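Local coordinates for RagB/SusD family nutrient uptake outer membrane protein (PDB 7KV2) that probably binds beta-glucans at the outer membrane surface of a human gut bacterium, as a surface glycan-binding protein of the SusD family, at residues 405-410 and 460-465; 227-232 and 409-414; 220-225 and 401-406. One frame throughout, in Å; residues are numbered along the deposited sequence.

Interaction 1: 405-410 and 460-465; sequences YSETLL and EGKRYW. With NA (sodium ion), chain G.
E407, in the first turns of helix 405-417, and K462, in the turn just ahead of helix 463-469, mark the closest backbone approach, with their CA atoms 9.8 Å apart. The backbones do not touch. Two long side chains reach across from opposite directions and meet in one salt bridge. K462 NZ donates to E407 OE1 at 2.9 Å. It arrives on the syn side of that oxygen, 19° out of the carboxylate plane. K462 CE follows close behind, 3.4 Å from E407 OE1. E407 reaches out fully stretched, with CG anti to its own backbone N (chi1 -165°) and the chain straight beyond. K462 instead bends at chi2 (-66°) and then runs straight to its ammonium. Both ends have second partners. R453 forms a salt bridge with E407 OE2, so each carboxylate oxygen has its own cation. This probably fixes the rotation of the buried group and favours its ionised form. K462 NZ also probably hydrogen-bonds to I402 O. Nearby on the same segment, Y405 puts its hydroxyl on a sodium ion, with OH 2.8 Å from the metal. Water 1 and the backbone oxygens of I248, S250 and Y253 complete the site. The salt bridge thus ties helix 405-417 to the turn 460-462, and through I402 to strand 400-404. Around it, helix 446-456 supplies R453, helix 237-249 packs against Y405 and T408, and helix 425-435 lies against S406, L409 and L410.

Interaction 2: 227-232 and 409-414; sequences IVMYQN and LLNAAE
M229 reaches from the last turns of helix 217-231 toward N411 and E414 on helix 405-417. This is side-chain packing between two helices of the largely helical, TPR-related SusD fold. The backbones stay well apart, with the CA atoms of M229 and N411 8.8 Å from each other. On the side of helix 217-231, M229 makes the whole contact. Its CG lies anti to the carbonyl carbon (chi1 -67°), and a bend at chi3 (79°) turns the methyl aside toward E414. The sulfur and the methyl therefore have different partners. SD passes N411 at an angle, 3.9 Å from N411 OD1, and no hydrogen bond forms. N411 OD1 is already bonded to R453 NH1, and the asparagine reaches inward only with its amide end. E414 comes from the opposite direction with an extended chain. Its carboxylate meets the M229 methyl, whose CE is 3.6 Å from E414 CD and 3.9 Å from E414 OE2. The contact is van der Waals in kind. The charge of E414 is met by R469 and R418, which both form salt bridges with OE2. These arginines probably hold the carboxylate in place against the methyl. All three touching residues are buried. Just beyond M229 the helix ends in a Schellman motif at N232, which has positive phi. Y230, on the same turn, carries its ring to W465, and the two planes are about perpendicular. The nearest approach across the contact is that of M229 CE to E414 OE1, at 3.5 Å.

Interaction 3: 220-225 and 401-406; sequences VYMLYA and RIYRYS. With NA (sodium ion), chain G.
Y403 OH is hydrogen-bonded to E226 OE1 and lies close against L223, with L223 CA at 3.3 Å from Y403 OH and L223 CD1 at 3.5 Å from the same oxygen. The phenol thus ends in a polar bond to helix 217-231 while its sides meet apolar groups. The motif is a helix packed across a strand of a small antiparallel sheet, formed by 273-277 and 400-404. The axes of 220-225 and 401-404 cross at 90°, with a closest approach of 9.5 Å. M222 carries the apolar part. Its CB sits over one face of the Y403 ring, 3.5 Å from the centroid and 10° off the ring normal, which makes a CH-pi contact. I402 CG2 lies over the centre of the opposite face, 3.8 Å above the plane. The ring is therefore held between a helix residue and its own strand neighbour. I402 and Y403 both face F275, a classic beta bulge. L223 comes at an angle and adds its CB and CD1 beside the hydroxyl. A leucine in place of Y403 has no hydroxyl, would probably leave E226 without this mate, and is likely to open a gap between M222 and I402. The next residue, R404, points its CB away from the helix, and its guanidinium makes salt bridges with E272, E456 and E460. Y405 also directs its CB away from the helix. M222 bends at chi2 (-61°) and again at chi3, which brings its methyl back to the strand, with M222 CE 4.1 Å from R404 O.

All three contacts use the chain around strand 400-404 and helix 405-417. Interactions 2 and 3 are buried and join it to two places along helix 217-231. Interaction 1 is only partly buried and joins it to the turn before helix 463-469. The chemistry differs accordingly. Interaction 1 rests on one salt bridge within a wider polar network, interaction 2 sets a methionine against polar groups, and interaction 3 is mostly aromatic and apolar. They also touch one another. M222 of interaction 3 packs on E407 and T408, and M222 CE is 3.8 Å from N411 ND2 of interaction 2. R453 serves both E407 and N411. Y405 brings the sodium site to interactions 1 and 3.

Interaction 1: 405-410 and 460-465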
# COMPACT_ATOMS: atom_id res chain seq x y z
N TYR A 405 1.99 -6.76 11.45
CA TYR A 405 2.72 -6.71 12.73
C TYR A 405 4.23 -6.78 12.50
O TYR A 405 4.96 -6.26 13.30
CB TYR A 405 2.26 -7.85 13.61
CG TYR A 405 2.83 -7.87 15.01
CD1 TYR A 405 2.43 -6.96 15.96
CD2 TYR A 405 3.66 -8.90 15.41
CE1 TYR A 405 2.87 -7.05 17.28
CE2 TYR A 405 4.12 -9.00 16.71
CZ TYR A 405 3.73 -8.08 17.65
OH TYR A 405 4.16 -8.24 18.94
N SER A 406 4.73 -7.43 11.45
CA SER A 406 6.20 -7.41 11.19
C SER A 406 6.68 -5.96 11.00
O SER A 406 7.82 -5.64 11.36
CB SER A 406 6.54 -8.30 10.04
OG SER A 406 5.93 -7.83 8.86
N GLU A 407 5.82 -5.07 10.49
CA GLU A 407 6.16 -3.65 10.36
C GLU A 407 6.21 -2.99 11.73
O GLU A 407 7.11 -2.12 11.93
CB GLU A 407 5.18 -2.92 9.45
CG GLU A 407 5.75 -1.58 9.06
CD GLU A 407 5.05 -0.79 7.98
OE1 GLU A 407 3.96 -1.21 7.51
OE2 GLU A 407 5.61 0.31 7.64
N THR A 408 5.29 -3.36 12.63
CA THR A 408 5.35 -2.88 14.02
C THR A 408 6.72 -3.23 14.62
O THR A 408 7.34 -2.37 15.23
CB THR A 408 4.23 -3.52 14.85
OG1 THR A 408 2.97 -3.35 14.21
CG2 THR A 408 4.16 -2.91 16.23
N LEU A 409 7.13 -4.49 14.53
CA LEU A 409 8.40 -4.99 15.13
C LEU A 409 9.60 -4.27 14.51
O LEU A 409 10.51 -3.84 15.26
CB LEU A 409 8.49 -6.51 14.94
CG LEU A 409 7.54 -7.40 15.76
CD1 LEU A 409 7.59 -8.82 15.25
CD2 LEU A 409 7.86 -7.39 17.24
N LEU A 410 9.64 -4.13 13.18
CA LEU A 410 10.77 -3.48 12.50
C LEU A 410 10.77 -1.98 12.83
O LEU A 410 11.88 -1.42 13.01
CB LEU A 410 10.69 -3.79 11.01
CG LEU A 410 10.95 -5.26 10.69
CD1 LEU A 410 10.80 -5.58 9.20
CD2 LEU A 410 12.33 -5.70 11.14
N GLU A 460 4.48 -4.24 -1.47
CA GLU A 460 3.51 -3.77 -0.46
C GLU A 460 3.62 -2.25 -0.28
O GLU A 460 3.02 -1.77 0.63
CB GLU A 460 3.67 -4.46 0.89
CG GLU A 460 3.65 -5.97 0.75
CD GLU A 460 3.58 -6.75 2.07
OE1 GLU A 460 2.66 -6.45 2.93
OE2 GLU A 460 4.47 -7.59 2.28
N GLY A 461 4.32 -1.55 -1.17
CA GLY A 461 4.36 -0.07 -1.18
C GLY A 461 5.18 0.54 -0.05
O GLY A 461 4.81 1.66 0.44
N LYS A 462 6.26 -0.12 0.38
CA LYS A 462 7.13 0.36 1.50
C LYS A 462 8.51 0.81 1.01
O LYS A 462 9.02 1.84 1.49
CB LYS A 462 7.34 -0.75 2.54
CG LYS A 462 6.04 -1.41 3.00
CD LYS A 462 5.12 -0.49 3.76
CE LYS A 462 3.78 -1.15 4.07
NZ LYS A 462 2.91 -0.38 4.98
N ARG A 463 9.11 0.08 0.06
CA ARG A 463 10.56 0.15 -0.25
C ARG A 463 10.95 1.57 -0.74
O ARG A 463 12.02 2.09 -0.32
CB ARG A 463 10.90 -0.93 -1.28
CG ARG A 463 12.34 -0.90 -1.79
CD ARG A 463 13.37 -1.11 -0.68
NE ARG A 463 14.67 -1.32 -1.30
CZ ARG A 463 15.84 -1.30 -0.65
NH1 ARG A 463 15.89 -1.07 0.64
NH2 ARG A 463 16.95 -1.53 -1.31
N TYR A 464 10.16 2.15 -1.63
CA TYR A 464 10.52 3.46 -2.22
C TYR A 464 10.62 4.48 -1.09
O TYR A 464 11.66 5.16 -1.01
CB TYR A 464 9.52 3.90 -3.26
CG TYR A 464 9.90 5.15 -4.03
CD1 TYR A 464 11.15 5.28 -4.63
CD2 TYR A 464 9.02 6.22 -4.12
CE1 TYR A 464 11.46 6.39 -5.40
CE2 TYR A 464 9.34 7.36 -4.86
CZ TYR A 464 10.56 7.44 -5.49
OH TYR A 464 10.89 8.55 -6.25
N TRP A 465 9.60 4.52 -0.22
CA TRP A 465 9.58 5.47 0.93
C TRP A 465 10.74 5.17 1.88
O TRP A 465 11.35 6.15 2.39
CB TRP A 465 8.22 5.50 1.62
CG TRP A 465 7.10 5.60 0.63
CD1 TRP A 465 6.12 4.65 0.43
CD2 TRP A 465 6.94 6.56 -0.42
NE1 TRP A 465 5.34 4.99 -0.63
CE2 TRP A 465 5.78 6.18 -1.14
CE3 TRP A 465 7.58 7.77 -0.75
CZ2 TRP A 465 5.31 6.93 -2.21
CZ3 TRP A 465 7.11 8.50 -1.81
CH2 TRP A 465 6.00 8.08 -2.53
NA NA G . 1.79 -8.59 20.40
O HOH W 1 2.35 -10.55 21.34

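Interaction 2: 227-232 and 409-414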
# COMPACT_ATOMS: atom_id res chain seq x y z
N ILE A 227 4.19 8.41 9.15
CA ILE A 227 4.41 9.83 8.71
C ILE A 227 5.55 10.45 9.54
O ILE A 227 6.40 11.19 8.95
CB ILE A 227 3.08 10.62 8.72
CG1 ILE A 227 2.55 10.90 10.13
CG2 ILE A 227 2.02 9.93 7.86
CD1 ILE A 227 1.44 11.89 10.14
N VAL A 228 5.66 10.11 10.82
CA VAL A 228 6.77 10.56 11.73
C VAL A 228 8.10 10.11 11.13
O VAL A 228 9.05 10.95 11.04
CB VAL A 228 6.60 10.06 13.17
CG1 VAL A 228 7.87 10.20 13.98
CG2 VAL A 228 5.44 10.74 13.87
N MET A 229 8.18 8.86 10.68
CA MET A 229 9.47 8.33 10.19
C MET A 229 9.75 8.88 8.81
O MET A 229 10.93 9.21 8.53
CB MET A 229 9.49 6.80 10.23
CG MET A 229 9.47 6.29 11.65
SD MET A 229 9.13 4.49 11.79
CE MET A 229 10.76 3.92 11.37
N TYR A 230 8.73 9.05 7.96
CA TYR A 230 9.01 9.57 6.59
C TYR A 230 9.48 11.04 6.69
O TYR A 230 10.26 11.48 5.85
CB TYR A 230 7.80 9.48 5.67
CG TYR A 230 8.19 9.72 4.23
CD1 TYR A 230 9.04 8.85 3.57
CD2 TYR A 230 7.76 10.84 3.53
CE1 TYR A 230 9.45 9.08 2.27
CE2 TYR A 230 8.14 11.07 2.22
CZ TYR A 230 9.02 10.20 1.59
OH TYR A 230 9.39 10.39 0.30
N GLN A 231 8.97 11.77 7.68
CA GLN A 231 9.30 13.21 7.90
C GLN A 231 10.69 13.34 8.54
O GLN A 231 11.23 14.45 8.50
CB GLN A 231 8.26 13.83 8.83
CG GLN A 231 8.49 15.33 9.10
CD GLN A 231 8.31 16.17 7.86
OE1 GLN A 231 7.80 15.71 6.85
NE2 GLN A 231 8.71 17.44 7.94
N ASN A 232 11.19 12.28 9.15
CA ASN A 232 12.43 12.26 9.96
C ASN A 232 12.20 13.19 11.16
O ASN A 232 13.12 13.97 11.50
CB ASN A 232 13.67 12.62 9.14
CG ASN A 232 14.16 11.45 8.31
OD1 ASN A 232 14.02 11.45 7.10
ND2 ASN A 232 14.68 10.42 8.94
N LEU A 409 7.13 -4.49 14.53
CA LEU A 409 8.40 -4.99 15.13
C LEU A 409 9.60 -4.27 14.51
O LEU A 409 10.51 -3.84 15.26
CB LEU A 409 8.49 -6.51 14.94
CG LEU A 409 7.54 -7.40 15.76
CD1 LEU A 409 7.59 -8.82 15.25
CD2 LEU A 409 7.86 -7.39 17.24
N LEU A 410 9.64 -4.13 13.18
CA LEU A 410 10.77 -3.48 12.50
C LEU A 410 10.77 -1.98 12.83
O LEU A 410 11.88 -1.42 13.01
CB LEU A 410 10.69 -3.79 11.01
CG LEU A 410 10.95 -5.26 10.69
CD1 LEU A 410 10.80 -5.58 9.20
CD2 LEU A 410 12.33 -5.70 11.14
N ASN A 411 9.61 -1.34 12.87
CA ASN A 411 9.49 0.10 13.27
C ASN A 411 10.11 0.29 14.67
O ASN A 411 10.94 1.22 14.85
CB ASN A 411 8.03 0.57 13.32
CG ASN A 411 7.38 0.89 11.99
OD1 ASN A 411 8.02 0.86 10.94
ND2 ASN A 411 6.10 1.22 12.04
N ALA A 412 9.72 -0.56 15.64
CA ALA A 412 10.23 -0.51 17.03
C ALA A 412 11.76 -0.74 17.03
O ALA A 412 12.47 0.04 17.63
CB ALA A 412 9.51 -1.49 17.90
N ALA A 413 12.26 -1.79 16.38
CA ALA A 413 13.72 -2.03 16.28
C ALA A 413 14.41 -0.75 15.77
O ALA A 413 15.41 -0.28 16.39
CB ALA A 413 13.99 -3.21 15.38
N GLU A 414 13.95 -0.18 14.67
CA GLU A 414 14.63 0.98 14.05
C GLU A 414 14.61 2.17 15.02
O GLU A 414 15.64 2.83 15.16
CB GLU A 414 13.96 1.40 12.74
CG GLU A 414 14.66 2.53 12.06
CD GLU A 414 14.13 2.91 10.70
OE1 GLU A 414 13.41 2.07 10.09
OE2 GLU A 414 14.49 4.04 10.24

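Interaction 3: 220-225 and 401-406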
# COMPACT_ATOMS: atom_id res chain seq x y z
N VAL A 220 -4.09 3.66 13.66
CA VAL A 220 -3.70 5.09 13.82
C VAL A 220 -2.24 5.16 14.27
O VAL A 220 -1.51 5.99 13.75
CB VAL A 220 -4.66 5.79 14.80
CG1 VAL A 220 -4.11 7.09 15.35
CG2 VAL A 220 -6.00 6.02 14.15
N TYR A 221 -1.84 4.28 15.18
CA TYR A 221 -0.46 4.17 15.71
C TYR A 221 0.49 3.91 14.55
O TYR A 221 1.58 4.52 14.44
CB TYR A 221 -0.39 3.07 16.76
CG TYR A 221 -0.87 3.48 18.14
CD1 TYR A 221 -1.21 4.79 18.47
CD2 TYR A 221 -0.90 2.53 19.14
CE1 TYR A 221 -1.63 5.12 19.76
CE2 TYR A 221 -1.27 2.85 20.44
CZ TYR A 221 -1.65 4.15 20.74
OH TYR A 221 -1.98 4.44 22.05
N MET A 222 0.11 3.01 13.67
CA MET A 222 0.98 2.66 12.52
C MET A 222 1.07 3.84 11.54
O MET A 222 2.16 4.08 11.01
CB MET A 222 0.51 1.40 11.82
CG MET A 222 0.70 0.13 12.67
SD MET A 222 2.43 -0.22 13.09
CE MET A 222 2.99 -0.91 11.52
N LEU A 223 -0.04 4.50 11.24
CA LEU A 223 -0.06 5.69 10.35
C LEU A 223 0.79 6.82 10.98
O LEU A 223 1.57 7.48 10.26
CB LEU A 223 -1.52 6.08 10.11
CG LEU A 223 -1.72 7.30 9.22
CD1 LEU A 223 -1.03 7.12 7.89
CD2 LEU A 223 -3.20 7.59 9.03
N TYR A 224 0.72 6.96 12.30
CA TYR A 224 1.52 7.96 13.07
C TYR A 224 3.01 7.64 12.86
O TYR A 224 3.79 8.51 12.39
CB TYR A 224 1.04 7.97 14.52
CG TYR A 224 1.84 8.87 15.43
CD1 TYR A 224 3.06 8.48 15.94
CD2 TYR A 224 1.39 10.15 15.73
CE1 TYR A 224 3.79 9.29 16.80
CE2 TYR A 224 2.12 10.99 16.57
CZ TYR A 224 3.31 10.56 17.11
OH TYR A 224 4.04 11.39 17.92
N ALA A 225 3.42 6.39 13.11
CA ALA A 225 4.83 5.97 12.96
C ALA A 225 5.28 6.19 11.52
O ALA A 225 6.45 6.66 11.29
CB ALA A 225 5.00 4.52 13.38
N ARG A 401 -3.13 -5.63 1.88
CA ARG A 401 -2.57 -5.52 3.25
C ARG A 401 -1.86 -4.16 3.38
O ARG A 401 -0.95 -3.88 2.62
CB ARG A 401 -1.64 -6.69 3.53
CG ARG A 401 -2.37 -7.98 3.90
CD ARG A 401 -3.17 -8.58 2.75
NE ARG A 401 -3.51 -9.98 3.07
CZ ARG A 401 -4.28 -10.76 2.31
NH1 ARG A 401 -4.85 -10.29 1.21
NH2 ARG A 401 -4.51 -12.00 2.70
N ILE A 402 -2.22 -3.34 4.34
CA ILE A 402 -1.60 -2.00 4.55
C ILE A 402 -0.56 -2.07 5.68
O ILE A 402 0.62 -1.79 5.40
CB ILE A 402 -2.70 -0.95 4.82
CG1 ILE A 402 -3.75 -0.90 3.70
CG2 ILE A 402 -2.07 0.41 5.07
CD1 ILE A 402 -3.16 -0.62 2.32
N TYR A 403 -0.97 -2.51 6.88
CA TYR A 403 -0.10 -2.62 8.08
C TYR A 403 -0.15 -4.04 8.63
O TYR A 403 -1.26 -4.59 8.93
CB TYR A 403 -0.51 -1.65 9.19
CG TYR A 403 -0.41 -0.23 8.75
CD1 TYR A 403 0.77 0.29 8.25
CD2 TYR A 403 -1.49 0.64 8.93
CE1 TYR A 403 0.87 1.63 7.86
CE2 TYR A 403 -1.38 1.97 8.56
CZ TYR A 403 -0.20 2.47 8.06
OH TYR A 403 -0.17 3.78 7.64
N ARG A 404 1.05 -4.63 8.72
CA ARG A 404 1.25 -5.98 9.29
C ARG A 404 2.14 -5.84 10.52
O ARG A 404 2.97 -4.93 10.56
CB ARG A 404 1.89 -6.93 8.28
CG ARG A 404 1.07 -7.06 7.01
CD ARG A 404 1.46 -8.22 6.12
NE ARG A 404 2.72 -8.09 5.37
CZ ARG A 404 3.87 -8.69 5.68
NH1 ARG A 404 4.01 -9.43 6.78
NH2 ARG A 404 4.91 -8.55 4.86
N TYR A 405 1.99 -6.76 11.45
CA TYR A 405 2.72 -6.71 12.73
C TYR A 405 4.23 -6.78 12.50
O TYR A 405 4.96 -6.26 13.30
CB TYR A 405 2.26 -7.85 13.61
CG TYR A 405 2.83 -7.87 15.01
CD1 TYR A 405 2.43 -6.96 15.96
CD2 TYR A 405 3.66 -8.90 15.41
CE1 TYR A 405 2.87 -7.05 17.28
CE2 TYR A 405 4.12 -9.00 16.71
CZ TYR A 405 3.73 -8.08 17.65
OH TYR A 405 4.16 -8.24 18.94
N SER A 406 4.73 -7.43 11.45
CA SER A 406 6.20 -7.41 11.19
C SER A 406 6.68 -5.96 11.00
O SER A 406 7.82 -5.64 11.36
CB SER A 406 6.54 -8.30 10.04
OG SER A 406 5.93 -7.83 8.86
NA NA G . 1.79 -8.59 20.40
O HOH W 1 2.35 -10.55 21.34